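Local atomic coordinates of possible glutathione S-transferase (Rhodopseudomonas palustris, PDB entry 3M8N), a protein that probably catalyses the conjugation of glutathione to electrophilic substrates, as glutathione S-transferases do. Residues N14-R19 with P196-M201; Y4-M9 with A27-V32; V142-L147 with T181-N186. One frame throughout, in Å; residues are numbered along the deposited sequence.

Contact 1. Residues N14-R19 with P196-M201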
ATOM      1  N   ASN A  14       6.721   1.313 -10.797  1.00 23.31           N
ATOM      2  CA  ASN A  14       5.427   0.697 -10.554  1.00 23.08           C
ATOM      3  C   ASN A  14       4.916  -0.148 -11.667  1.00 22.33           C
ATOM      4  O   ASN A  14       4.319  -1.189 -11.393  1.00 21.80           O
ATOM      5  CB  ASN A  14       4.375   1.739 -10.194  1.00 23.41           C
ATOM      6  CG  ASN A  14       4.557   2.264  -8.814  1.00 24.51           C
ATOM      7  OD1 ASN A  14       4.928   1.542  -7.934  1.00 25.89           O
ATOM      8  ND2 ASN A  14       4.331   3.542  -8.626  1.00 28.62           N
ATOM      9  N   SER A  15       5.141   0.310 -12.901  1.00 21.15           N
ATOM     10  CA  SER A  15       4.696  -0.381 -14.053  1.00 22.04           C
ATOM     11  C   SER A  15       5.533  -1.619 -14.222  1.00 22.80           C
ATOM     12  O   SER A  15       5.001  -2.669 -14.604  1.00 24.09           O
ATOM     13  CB  SER A  15       4.859   0.444 -15.318  1.00 22.56           C
ATOM     14  OG  SER A  15       3.829   1.378 -15.549  1.00 22.82           O
ATOM     15  N   TYR A  16       6.835  -1.500 -13.995  1.00 22.49           N
ATOM     16  CA  TYR A  16       7.691  -2.644 -14.124  1.00 22.33           C
ATOM     17  C   TYR A  16       7.345  -3.766 -13.156  1.00 22.61           C
ATOM     18  O   TYR A  16       7.454  -4.912 -13.510  1.00 24.08           O
ATOM     19  CB  TYR A  16       9.141  -2.249 -13.960  1.00 22.70           C
ATOM     20  CG  TYR A  16      10.117  -3.425 -13.726  1.00 21.94           C
ATOM     21  CD1 TYR A  16      10.279  -4.418 -14.670  1.00 21.99           C
ATOM     22  CD2 TYR A  16      10.893  -3.501 -12.561  1.00 20.60           C
ATOM     23  CE1 TYR A  16      11.182  -5.494 -14.450  1.00 22.11           C
ATOM     24  CE2 TYR A  16      11.786  -4.573 -12.344  1.00 22.71           C
ATOM     25  CZ  TYR A  16      11.924  -5.549 -13.300  1.00 22.12           C
ATOM     26  OH  TYR A  16      12.804  -6.564 -13.125  1.00 23.95           O
ATOM     27  N   LYS A  17       6.940  -3.462 -11.925  1.00 22.87           N
ATOM     28  CA  LYS A  17       6.394  -4.491 -11.008  1.00 22.58           C
ATOM     29  C   LYS A  17       5.343  -5.401 -11.661  1.00 21.67           C
ATOM     30  O   LYS A  17       5.405  -6.614 -11.543  1.00 21.96           O
ATOM     31  CB  LYS A  17       5.791  -3.857  -9.754  1.00 22.13           C
ATOM     32  CG  LYS A  17       6.777  -3.358  -8.796  1.00 23.15           C
ATOM     33  CD  LYS A  17       6.348  -2.028  -8.237  1.00 22.67           C
ATOM     34  CE  LYS A  17       5.341  -2.212  -7.286  1.00 25.28           C
ATOM     35  NZ  LYS A  17       5.585  -1.122  -6.303  1.00 26.97           N
ATOM     36  N   VAL A  18       4.376  -4.799 -12.336  1.00 21.36           N
ATOM     37  CA  VAL A  18       3.303  -5.512 -12.923  1.00 20.56           C
ATOM     38  C   VAL A  18       3.783  -6.300 -14.124  1.00 21.04           C
ATOM     39  O   VAL A  18       3.409  -7.433 -14.291  1.00 21.30           O
ATOM     40  CB  VAL A  18       2.211  -4.594 -13.356  1.00 19.78           C
ATOM     41  CG1 VAL A  18       1.195  -5.420 -13.947  1.00 20.36           C
ATOM     42  CG2 VAL A  18       1.633  -3.781 -12.156  1.00 19.36           C
ATOM     43  N   ARG A  19       4.600  -5.709 -14.969  1.00 20.67           N
ATOM     44  CA  ARG A  19       5.246  -6.494 -16.040  1.00 20.90           C
ATOM     45  C   ARG A  19       6.057  -7.695 -15.546  1.00 20.89           C
ATOM     46  O   ARG A  19       6.061  -8.712 -16.162  1.00 21.78           O
ATOM     47  CB  ARG A  19       6.169  -5.621 -16.815  1.00 20.37           C
ATOM     48  CG  ARG A  19       5.556  -4.638 -17.836  1.00 21.06           C
ATOM     49  CD  ARG A  19       6.758  -4.080 -18.651  1.00 25.15           C
ATOM     50  NE  ARG A  19       6.795  -2.702 -18.330  1.00 33.08           N
ATOM     51  CZ  ARG A  19       7.738  -1.963 -17.809  1.00 27.61           C
ATOM     52  NH1 ARG A  19       8.960  -2.355 -17.603  1.00 27.04           N
ATOM     53  NH2 ARG A  19       7.368  -0.732 -17.551  1.00 29.76           N
ATOM     54  N   PRO A 196      13.007 -18.212 -12.513  1.00 29.53           N
ATOM     55  CA  PRO A 196      12.794 -18.458 -13.917  1.00 28.94           C
ATOM     56  C   PRO A 196      11.762 -17.517 -14.452  1.00 29.28           C
ATOM     57  O   PRO A 196      10.756 -17.289 -13.811  1.00 30.28           O
ATOM     58  CB  PRO A 196      12.242 -19.888 -13.947  1.00 28.83           C
ATOM     59  CG  PRO A 196      12.781 -20.503 -12.713  1.00 29.62           C
ATOM     60  CD  PRO A 196      12.811 -19.428 -11.701  1.00 28.60           C
ATOM     61  N   GLY A 197      12.003 -16.984 -15.637  1.00 29.12           N
ATOM     62  CA  GLY A 197      11.099 -16.046 -16.235  1.00 28.00           C
ATOM     63  C   GLY A 197      11.296 -14.626 -15.819  1.00 28.16           C
ATOM     64  O   GLY A 197      10.497 -13.795 -16.181  1.00 30.00           O
ATOM     65  N   PHE A 198      12.354 -14.327 -15.078  1.00 27.77           N
ATOM     66  CA  PHE A 198      12.625 -13.002 -14.643  1.00 27.20           C
ATOM     67  C   PHE A 198      12.901 -12.167 -15.870  1.00 28.36           C
ATOM     68  O   PHE A 198      13.476 -12.671 -16.841  1.00 28.17           O
ATOM     69  CB  PHE A 198      13.803 -12.974 -13.678  1.00 25.90           C
ATOM     70  CG  PHE A 198      14.241 -11.573 -13.282  1.00 26.01           C
ATOM     71  CD1 PHE A 198      13.682 -10.923 -12.190  1.00 23.81           C
ATOM     72  CD2 PHE A 198      15.174 -10.886 -14.019  1.00 26.02           C
ATOM     73  CE1 PHE A 198      14.077  -9.635 -11.842  1.00 22.65           C
ATOM     74  CE2 PHE A 198      15.560  -9.623 -13.655  1.00 24.45           C
ATOM     75  CZ  PHE A 198      15.011  -8.998 -12.551  1.00 21.51           C
ATOM     76  N   ILE A 199      12.427 -10.907 -15.838  1.00 28.98           N
ATOM     77  CA  ILE A 199      12.735  -9.859 -16.840  1.00 28.06           C
ATOM     78  C   ILE A 199      13.238  -8.593 -16.179  1.00 29.13           C
ATOM     79  O   ILE A 199      12.916  -8.294 -15.044  1.00 29.96           O
ATOM     80  CB  ILE A 199      11.591  -9.547 -17.740  1.00 27.51           C
ATOM     81  CG1 ILE A 199      10.372  -9.074 -16.925  1.00 25.82           C
ATOM     82  CG2 ILE A 199      11.300 -10.761 -18.611  1.00 27.57           C
ATOM     83  CD1 ILE A 199       9.335  -8.327 -17.679  1.00 21.41           C
ATOM     84  N   THR A 200      14.072  -7.852 -16.893  1.00 30.25           N
ATOM     85  CA  THR A 200      14.604  -6.631 -16.355  1.00 30.61           C
ATOM     86  C   THR A 200      13.643  -5.514 -16.712  1.00 31.23           C
ATOM     87  O   THR A 200      12.747  -5.716 -17.495  1.00 30.61           O
ATOM     88  CB  THR A 200      15.934  -6.306 -16.967  1.00 29.76           C
ATOM     89  OG1 THR A 200      15.740  -6.094 -18.354  1.00 29.27           O
ATOM     90  CG2 THR A 200      16.907  -7.425 -16.747  1.00 29.28           C
HETATM   91  N   MSE A 201      13.859  -4.330 -16.150  1.00 32.31           N
HETATM   92  CA  MSE A 201      13.048  -3.188 -16.462  1.00 33.29           C
HETATM   93  C   MSE A 201      13.158  -2.691 -17.903  1.00 34.70           C
HETATM   94  O   MSE A 201      12.257  -2.038 -18.391  1.00 35.31           O
HETATM   95  CB  MSE A 201      13.328  -2.118 -15.444  1.00 33.06           C
HETATM   96  CG  MSE A 201      12.590  -0.847 -15.681  1.00 36.72           C
HETATM   97 SE   MSE A 201      12.983   0.370 -14.249  1.00 45.21          SE
HETATM   98  CE  MSE A 201      11.533   0.213 -13.130  1.00 34.05           C
TER
HETATM   99  O   HOH W   1      10.049  -4.808 -18.609  1.00 25.61           O
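The phenol of Tyr16 reaches out of the first helix of the N-terminal thioredoxin-like domain to the tail that follows the last helix, 183-193, and gives its hydrogen to the backbone carbonyl of Ile199, a short bond of 2.6 Å from OH to O. The two halves of the glutathione S-transferase fold are thus joined by a side chain of helix 13-24 and a run of irregular backbone. With CG anti to the backbone nitrogen (chi1 165°), the ring comes to lie with one face against Met201 and its hydroxyl at the Ile199 carbonyl, which it meets in the carbonyl plane at a C=O...O angle of 150°. Phe198 crosses the Tyr16 side chain at about a right angle and brings CZ to 3.3 Å from the same OH. Met201, modelled as selenomethionine, makes a CH-pi contact over that face, its CB 3.8 Å from the centroid. SE sits obliquely farther out, a Met-aromatic contact, and the bend at chi3 folds CE back to 3.5 Å from Tyr16 CB. A phenylalanine in place of Tyr16 would probably leave the Ile199 carbonyl without its hydroxyl mate. His170 meets the Tyr16 ring as well. About a turn further along the helix, the Arg19 carbonyl oxygen meets Ile199 CD1 at 3.6 Å. The Arg19 guanidinium, whose NE is hydrogen-bonded to Ser8 OG, holds a water at its edge and in its plane; that water accepts from NH1 at 2.9 Å and donates to Thr200 O at 3.1 Å.

Contact 2. Residues Y4-M9 with A27-V32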
ATOM      1  N   TYR A   4      -5.261  -9.743 -20.911  1.00 35.23           N
ATOM      2  CA  TYR A   4      -5.366  -8.423 -20.306  1.00 33.68           C
ATOM      3  C   TYR A   4      -4.683  -7.415 -21.143  1.00 32.04           C
ATOM      4  O   TYR A   4      -3.824  -7.752 -21.963  1.00 32.09           O
ATOM      5  CB  TYR A   4      -4.675  -8.357 -18.940  1.00 33.76           C
ATOM      6  CG  TYR A   4      -4.606  -9.582 -18.031  1.00 32.78           C
ATOM      7  CD1 TYR A   4      -5.530  -9.773 -16.996  1.00 31.72           C
ATOM      8  CD2 TYR A   4      -3.547 -10.456 -18.117  1.00 28.67           C
ATOM      9  CE1 TYR A   4      -5.417 -10.827 -16.160  1.00 30.13           C
ATOM     10  CE2 TYR A   4      -3.457 -11.487 -17.294  1.00 30.18           C
ATOM     11  CZ  TYR A   4      -4.377 -11.672 -16.311  1.00 32.72           C
ATOM     12  OH  TYR A   4      -4.231 -12.806 -15.504  1.00 39.91           O
ATOM     13  N   LYS A   5      -5.089  -6.178 -20.917  1.00 31.13           N
ATOM     14  CA  LYS A   5      -4.446  -5.017 -21.470  1.00 30.65           C
ATOM     15  C   LYS A   5      -3.802  -4.250 -20.337  1.00 29.60           C
ATOM     16  O   LYS A   5      -4.491  -3.895 -19.398  1.00 31.40           O
ATOM     17  CB  LYS A   5      -5.472  -4.138 -22.171  1.00 31.19           C
ATOM     18  CG  LYS A   5      -4.846  -3.241 -23.204  1.00 34.41           C
ATOM     19  CD  LYS A   5      -5.800  -2.216 -23.772  1.00 38.45           C
ATOM     20  CE  LYS A   5      -6.946  -2.830 -24.443  1.00 39.02           C
ATOM     21  NZ  LYS A   5      -7.559  -1.843 -25.386  1.00 44.16           N
ATOM     22  N   LEU A   6      -2.497  -4.008 -20.411  1.00 28.50           N
ATOM     23  CA  LEU A   6      -1.797  -3.150 -19.509  1.00 26.92           C
ATOM     24  C   LEU A   6      -1.316  -1.827 -20.112  1.00 27.61           C
ATOM     25  O   LEU A   6      -0.526  -1.786 -21.046  1.00 28.11           O
ATOM     26  CB  LEU A   6      -0.613  -3.889 -18.894  1.00 26.27           C
ATOM     27  CG  LEU A   6       0.246  -3.279 -17.777  1.00 23.58           C
ATOM     28  CD1 LEU A   6      -0.529  -3.224 -16.422  1.00 22.83           C
ATOM     29  CD2 LEU A   6       1.575  -4.038 -17.624  1.00 23.16           C
ATOM     30  N   TYR A   7      -1.748  -0.734 -19.503  1.00 27.70           N
ATOM     31  CA  TYR A   7      -1.214   0.569 -19.810  1.00 27.92           C
ATOM     32  C   TYR A   7      -0.037   0.761 -18.895  1.00 27.38           C
ATOM     33  O   TYR A   7      -0.156   0.644 -17.674  1.00 27.48           O
ATOM     34  CB  TYR A   7      -2.256   1.651 -19.583  1.00 28.35           C
ATOM     35  CG  TYR A   7      -3.484   1.539 -20.485  1.00 30.09           C
ATOM     36  CD1 TYR A   7      -3.620   2.333 -21.615  1.00 30.06           C
ATOM     37  CD2 TYR A   7      -4.529   0.645 -20.172  1.00 31.03           C
ATOM     38  CE1 TYR A   7      -4.744   2.234 -22.414  1.00 31.90           C
ATOM     39  CE2 TYR A   7      -5.642   0.540 -20.941  1.00 32.03           C
ATOM     40  CZ  TYR A   7      -5.746   1.325 -22.071  1.00 34.27           C
ATOM     41  OH  TYR A   7      -6.875   1.195 -22.837  1.00 37.44           O
ATOM     42  N   SER A   8       1.109   1.017 -19.507  1.00 27.14           N
ATOM     43  CA  SER A   8       2.399   0.852 -18.852  1.00 27.51           C
ATOM     44  C   SER A   8       3.390   1.901 -19.274  1.00 27.07           C
ATOM     45  O   SER A   8       3.443   2.278 -20.390  1.00 27.05           O
ATOM     46  CB  SER A   8       2.955  -0.573 -19.139  1.00 27.10           C
ATOM     47  OG  SER A   8       4.257  -0.772 -18.689  1.00 27.29           O
HETATM   48  N   MSE A   9       4.184   2.373 -18.351  1.00 28.55           N
HETATM   49  CA  MSE A   9       5.337   3.120 -18.712  1.00 28.92           C
HETATM   50  C   MSE A   9       6.587   2.283 -18.541  1.00 28.18           C
HETATM   51  O   MSE A   9       6.827   1.691 -17.520  1.00 27.77           O
HETATM   52  CB  MSE A   9       5.400   4.345 -17.835  1.00 30.10           C
HETATM   53  CG  MSE A   9       6.385   5.363 -18.314  1.00 35.43           C
HETATM   54 SE   MSE A   9       6.386   6.913 -17.125  1.00 49.97          SE
HETATM   55  CE  MSE A   9       8.297   7.150 -17.019  1.00 43.56           C
ATOM     56  N   ALA A  27       1.943 -14.835 -18.095  1.00 33.59           N
ATOM     57  CA  ALA A  27       0.590 -14.470 -18.463  1.00 31.41           C
ATOM     58  C   ALA A  27       0.604 -13.662 -19.741  1.00 31.60           C
ATOM     59  O   ALA A  27       1.352 -12.703 -19.852  1.00 32.00           O
ATOM     60  CB  ALA A  27      -0.024 -13.698 -17.343  1.00 32.10           C
ATOM     61  N   PRO A  28      -0.232 -14.041 -20.727  1.00 30.95           N
ATOM     62  CA  PRO A  28      -0.353 -13.313 -21.978  1.00 30.51           C
ATOM     63  C   PRO A  28      -1.138 -11.981 -21.870  1.00 30.25           C
ATOM     64  O   PRO A  28      -2.255 -11.930 -21.321  1.00 31.81           O
ATOM     65  CB  PRO A  28      -1.093 -14.312 -22.860  1.00 30.43           C
ATOM     66  CG  PRO A  28      -1.875 -15.108 -21.919  1.00 30.11           C
ATOM     67  CD  PRO A  28      -1.121 -15.214 -20.687  1.00 30.08           C
ATOM     68  N   TYR A  29      -0.579 -10.910 -22.401  1.00 29.53           N
ATOM     69  CA  TYR A  29      -1.218  -9.645 -22.262  1.00 30.78           C
ATOM     70  C   TYR A  29      -0.710  -8.741 -23.339  1.00 31.19           C
ATOM     71  O   TYR A  29       0.291  -9.027 -23.972  1.00 31.59           O
ATOM     72  CB  TYR A  29      -0.933  -9.021 -20.871  1.00 29.84           C
ATOM     73  CG  TYR A  29       0.457  -8.460 -20.692  1.00 29.53           C
ATOM     74  CD1 TYR A  29       0.719  -7.078 -20.809  1.00 27.23           C
ATOM     75  CD2 TYR A  29       1.534  -9.307 -20.394  1.00 26.35           C
ATOM     76  CE1 TYR A  29       2.017  -6.580 -20.648  1.00 26.39           C
ATOM     77  CE2 TYR A  29       2.797  -8.818 -20.229  1.00 26.44           C
ATOM     78  CZ  TYR A  29       3.044  -7.475 -20.363  1.00 27.71           C
ATOM     79  OH  TYR A  29       4.310  -7.072 -20.151  1.00 25.76           O
ATOM     80  N   ARG A  30      -1.397  -7.628 -23.506  1.00 32.22           N
ATOM     81  CA  ARG A  30      -1.099  -6.666 -24.531  1.00 33.04           C
ATOM     82  C   ARG A  30      -0.785  -5.320 -23.884  1.00 33.39           C
ATOM     83  O   ARG A  30      -1.572  -4.824 -23.087  1.00 32.04           O
ATOM     84  CB  ARG A  30      -2.335  -6.524 -25.397  1.00 33.51           C
ATOM     85  CG  ARG A  30      -2.174  -5.615 -26.564  1.00 38.34           C
ATOM     86  CD  ARG A  30      -3.522  -5.233 -27.067  1.00 44.32           C
ATOM     87  NE  ARG A  30      -3.568  -3.810 -27.397  1.00 49.29           N
ATOM     88  CZ  ARG A  30      -4.692  -3.177 -27.737  1.00 53.73           C
ATOM     89  NH1 ARG A  30      -5.858  -3.857 -27.788  1.00 56.50           N
ATOM     90  NH2 ARG A  30      -4.663  -1.874 -28.032  1.00 53.86           N
ATOM     91  N   ALA A  31       0.354  -4.723 -24.246  1.00 33.88           N
ATOM     92  CA  ALA A  31       0.869  -3.538 -23.585  1.00 34.27           C
ATOM     93  C   ALA A  31       0.463  -2.350 -24.401  1.00 34.51           C
ATOM     94  O   ALA A  31       0.520  -2.405 -25.643  1.00 35.53           O
ATOM     95  CB  ALA A  31       2.364  -3.604 -23.477  1.00 34.03           C
ATOM     96  N   VAL A  32       0.002  -1.310 -23.701  1.00 33.63           N
ATOM     97  CA  VAL A  32      -0.175  -0.001 -24.284  1.00 32.28           C
ATOM     98  C   VAL A  32       0.771   0.946 -23.550  1.00 32.15           C
ATOM     99  O   VAL A  32       0.682   1.085 -22.349  1.00 31.42           O
ATOM    100  CB  VAL A  32      -1.614   0.514 -24.188  1.00 31.95           C
ATOM    101  CG1 VAL A  32      -1.771   1.779 -25.032  1.00 31.23           C
ATOM    102  CG2 VAL A  32      -2.582  -0.498 -24.626  1.00 31.36           C
TER
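Val32 lays CG2 over one face of the Tyr7 ring, 4.1 Å above its plane, and Lys5 lays CE over one face of the Arg30 guanidinium; at the edge of the Tyr4 ring, near its plane, come the CB atoms of Ala27 and Tyr29. These groups flank two parallel strands, 4-8 and 29-33, the two ends of a beta-alpha-beta unit whose helix is 13-24, as in the thioredoxin fold. Lys5, Tyr7, Arg30 and Val32 share one side of the sheet. There Lys5 and Arg30 run side by side, with NZ only 3.6 Å from NH1, a pairing of like charges that a long, weak ion pair from Lys5 to Glu59 may ease. Tyr7 and Val32 also point the same way, and Tyr7 OH is hydrogen-bonded to Lys49 NZ. On the other side, facing helix 13-24, Tyr29 holds CG between its backbone N and carbonyl carbon (chi1 75°), which brings CD1 to 4.0 Å from Leu6 CB. The backbones are joined by Arg30 N to Tyr4 O, Leu6 N to Arg30 O and Ser8 N to Val32 O, each 2.9 Å, and by the straightest bond, Val32 N to Leu6 O, 2.7 Å at 175°.

Contact 3. Residues V142-L147 with T181-N186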
ATOM      1  N   VAL A 142      15.096  -2.097   7.636  1.00 32.61           N
ATOM      2  CA  VAL A 142      14.004  -2.972   8.023  1.00 31.79           C
ATOM      3  C   VAL A 142      14.093  -4.209   7.129  1.00 30.78           C
ATOM      4  O   VAL A 142      13.904  -5.319   7.582  1.00 31.13           O
ATOM      5  CB  VAL A 142      12.590  -2.294   7.887  1.00 31.83           C
ATOM      6  CG1 VAL A 142      11.488  -3.287   8.214  1.00 31.60           C
ATOM      7  CG2 VAL A 142      12.462  -1.110   8.810  1.00 32.12           C
HETATM    8  N   MSE A 143      14.412  -4.008   5.865  1.00 30.45           N
HETATM    9  CA  MSE A 143      14.511  -5.124   4.939  1.00 30.38           C
HETATM   10  C   MSE A 143      15.720  -6.035   5.213  1.00 31.74           C
HETATM   11  O   MSE A 143      15.590  -7.263   5.231  1.00 32.31           O
HETATM   12  CB  MSE A 143      14.511  -4.614   3.513  1.00 29.69           C
HETATM   13  CG  MSE A 143      13.164  -4.019   3.044  1.00 26.77           C
HETATM   14 SE   MSE A 143      13.445  -3.088   1.441  1.00 30.72          SE
HETATM   15  CE  MSE A 143      13.699  -4.406   0.146  1.00 25.40           C
ATOM     16  N   GLU A 144      16.883  -5.420   5.432  1.00 33.30           N
ATOM     17  CA  GLU A 144      18.091  -6.123   5.844  1.00 34.15           C
ATOM     18  C   GLU A 144      17.828  -6.944   7.076  1.00 34.08           C
ATOM     19  O   GLU A 144      18.119  -8.131   7.107  1.00 34.17           O
ATOM     20  CB  GLU A 144      19.173  -5.117   6.188  1.00 35.04           C
ATOM     21  CG  GLU A 144      20.496  -5.751   6.437  1.00 36.92           C
ATOM     22  CD  GLU A 144      21.086  -6.300   5.179  1.00 40.71           C
ATOM     23  OE1 GLU A 144      20.540  -6.031   4.113  1.00 42.86           O
ATOM     24  OE2 GLU A 144      22.113  -6.994   5.226  1.00 45.91           O
ATOM     25  N   ASN A 145      17.297  -6.315   8.103  1.00 34.04           N
ATOM     26  CA  ASN A 145      17.121  -7.042   9.334  1.00 35.78           C
ATOM     27  C   ASN A 145      16.255  -8.304   9.193  1.00 34.71           C
ATOM     28  O   ASN A 145      16.497  -9.339   9.857  1.00 34.66           O
ATOM     29  CB  ASN A 145      16.761  -6.075  10.484  1.00 37.18           C
ATOM     30  CG  ASN A 145      15.745  -6.660  11.499  1.00 44.20           C
ATOM     31  OD1 ASN A 145      14.507  -6.713  11.223  1.00 54.13           O
ATOM     32  ND2 ASN A 145      16.237  -7.034  12.701  1.00 46.82           N
ATOM     33  N   HIS A 146      15.273  -8.230   8.290  1.00 33.70           N
ATOM     34  CA  HIS A 146      14.319  -9.313   8.061  1.00 31.54           C
ATOM     35  C   HIS A 146      14.919 -10.426   7.239  1.00 31.17           C
ATOM     36  O   HIS A 146      14.674 -11.591   7.472  1.00 30.82           O
ATOM     37  CB  HIS A 146      13.068  -8.751   7.354  1.00 31.75           C
ATOM     38  CG  HIS A 146      11.989  -9.751   7.205  1.00 27.43           C
ATOM     39  ND1 HIS A 146      11.681 -10.338   5.999  1.00 27.39           N
ATOM     40  CD2 HIS A 146      11.185 -10.320   8.124  1.00 24.63           C
ATOM     41  CE1 HIS A 146      10.731 -11.229   6.178  1.00 23.04           C
ATOM     42  NE2 HIS A 146      10.415 -11.242   7.458  1.00 26.27           N
ATOM     43  N   LEU A 147      15.718 -10.026   6.267  1.00 30.91           N
ATOM     44  CA  LEU A 147      16.336 -10.900   5.351  1.00 31.79           C
ATOM     45  C   LEU A 147      17.506 -11.621   5.993  1.00 34.45           C
ATOM     46  O   LEU A 147      18.166 -12.431   5.344  1.00 35.22           O
ATOM     47  CB  LEU A 147      16.811 -10.112   4.133  1.00 30.68           C
ATOM     48  CG  LEU A 147      15.675  -9.734   3.181  1.00 29.93           C
ATOM     49  CD1 LEU A 147      16.159  -8.728   2.148  1.00 26.44           C
ATOM     50  CD2 LEU A 147      15.071 -10.966   2.503  1.00 27.00           C
ATOM     51  N   THR A 181      26.410  -1.849   2.300  1.00 38.22           N
ATOM     52  CA  THR A 181      26.183  -2.115   3.707  1.00 38.15           C
ATOM     53  C   THR A 181      24.977  -3.093   3.972  1.00 38.13           C
ATOM     54  O   THR A 181      24.618  -3.404   5.132  1.00 37.88           O
ATOM     55  CB  THR A 181      26.029  -0.701   4.364  1.00 39.02           C
ATOM     56  OG1 THR A 181      24.991  -0.700   5.361  1.00 40.76           O
ATOM     57  CG2 THR A 181      25.708   0.434   3.214  1.00 37.51           C
ATOM     58  N   PHE A 182      24.369  -3.593   2.884  1.00 37.67           N
ATOM     59  CA  PHE A 182      23.135  -4.421   2.935  1.00 36.18           C
ATOM     60  C   PHE A 182      23.303  -5.681   2.100  1.00 35.81           C
ATOM     61  O   PHE A 182      22.693  -5.801   1.044  1.00 35.38           O
ATOM     62  CB  PHE A 182      21.932  -3.644   2.400  1.00 35.33           C
ATOM     63  CG  PHE A 182      21.730  -2.332   3.054  1.00 35.38           C
ATOM     64  CD1 PHE A 182      21.039  -2.244   4.265  1.00 35.16           C
ATOM     65  CD2 PHE A 182      22.236  -1.168   2.484  1.00 34.26           C
ATOM     66  CE1 PHE A 182      20.845  -1.014   4.892  1.00 31.73           C
ATOM     67  CE2 PHE A 182      22.054   0.045   3.106  1.00 33.29           C
ATOM     68  CZ  PHE A 182      21.371   0.112   4.324  1.00 32.74           C
ATOM     69  N   PRO A 183      24.141  -6.626   2.581  1.00 35.58           N
ATOM     70  CA  PRO A 183      24.391  -7.911   1.901  1.00 34.83           C
ATOM     71  C   PRO A 183      23.166  -8.830   1.801  1.00 33.19           C
ATOM     72  O   PRO A 183      22.991  -9.450   0.773  1.00 33.88           O
ATOM     73  CB  PRO A 183      25.477  -8.568   2.780  1.00 34.65           C
ATOM     74  CG  PRO A 183      25.384  -7.853   4.106  1.00 34.62           C
ATOM     75  CD  PRO A 183      24.946  -6.490   3.816  1.00 34.56           C
ATOM     76  N   ALA A 184      22.357  -8.920   2.863  1.00 31.90           N
ATOM     77  CA  ALA A 184      21.128  -9.716   2.868  1.00 30.91           C
ATOM     78  C   ALA A 184      20.175  -9.171   1.840  1.00 30.59           C
ATOM     79  O   ALA A 184      19.563  -9.937   1.109  1.00 31.22           O
ATOM     80  CB  ALA A 184      20.494  -9.702   4.221  1.00 30.63           C
ATOM     81  N   VAL A 185      20.125  -7.855   1.710  1.00 29.76           N
ATOM     82  CA  VAL A 185      19.307  -7.241   0.681  1.00 29.68           C
ATOM     83  C   VAL A 185      19.808  -7.617  -0.653  1.00 29.45           C
ATOM     84  O   VAL A 185      19.049  -7.938  -1.519  1.00 29.38           O
ATOM     85  CB  VAL A 185      19.147  -5.674   0.829  1.00 29.43           C
ATOM     86  CG1 VAL A 185      18.508  -5.058  -0.403  1.00 28.51           C
ATOM     87  CG2 VAL A 185      18.285  -5.350   2.025  1.00 27.01           C
ATOM     88  N   ASN A 186      21.105  -7.559  -0.829  1.00 29.95           N
ATOM     89  CA  ASN A 186      21.650  -7.782  -2.126  1.00 29.94           C
ATOM     90  C   ASN A 186      21.548  -9.243  -2.565  1.00 28.58           C
ATOM     91  O   ASN A 186      21.412  -9.537  -3.742  1.00 27.69           O
ATOM     92  CB  ASN A 186      23.109  -7.336  -2.104  1.00 32.47           C
ATOM     93  CG  ASN A 186      23.298  -5.783  -2.052  1.00 35.53           C
ATOM     94  OD1 ASN A 186      23.982  -5.274  -1.148  1.00 40.07           O
ATOM     95  ND2 ASN A 186      22.765  -5.055  -3.050  1.00 37.31           N
TER
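The last turn of helix 129-146 comes up against the first turn of helix 183-193, with the CA atoms of Glu144 and Val185 5.4 Å apart. Glu144 carries the contact. Its CG leaves anti to the backbone nitrogen, and a bend at chi2 (70°) swings the carboxylate across to the start of the other helix, where it takes two backbone N-H groups, one on each oxygen. OE1 accepts from Val185 N at 3.0 Å and OE2 from Ala184 N at 3.1 Å. Both are met on their syn sides, the donors lying 31° and 24° out of the carboxylate plane, respectively. Pro183, the first residue of the helix, has no N-H to give and instead places CD 3.2 Å from OE2. Phe182, at the N-cap position, brings its CB close to OE1, while its ring turns an edge to Glu144 CB; the Phe182 side chain also touches Tyr137 and Leu140 of helix 129-146. The carboxylate is further enclosed by Ala184 CB and by Val185 CG2, which stands 3.1 Å from OE1. Beside this polar grip the two helices meet through apolar groups. Leu147 sets CB against Ala184 CB at 3.7 Å and CD1 against Val185 CG2 at 4.0 Å, and Met143, a selenomethionine, touches the same methyl with its CB. Phe153 backs both Met143 and Leu147. The contact joins two helices of the all-helical C-terminal domain. A buried acid that receives two amide hydrogens at the positive end of a helix dipole is likely to be stabilised as the carboxylate, its charge offset by the helix rather than by a basic side chain of these two segments.

From the N terminus the chain lays down strand 4-8, turns through helix 13-24 and returns as strand 29-33, so that contact 2 closes the first, short loop. Contact 1 starts within that loop and ends only near the C terminus, at 196-201; the two therefore cross, and they touch where Ser15 and Arg19 meet Met9 and Ser8. Contact 3 opens and closes later, between the two halves of contact 1, and joins helices 129-146 and 183-193 about 32 Å from contact 2, centre to centre, on the opposite side of the chain's centre. Contact 2 thus stays within the N-terminal domain and contact 3 within the helical domain, while contact 1 ties one to the other.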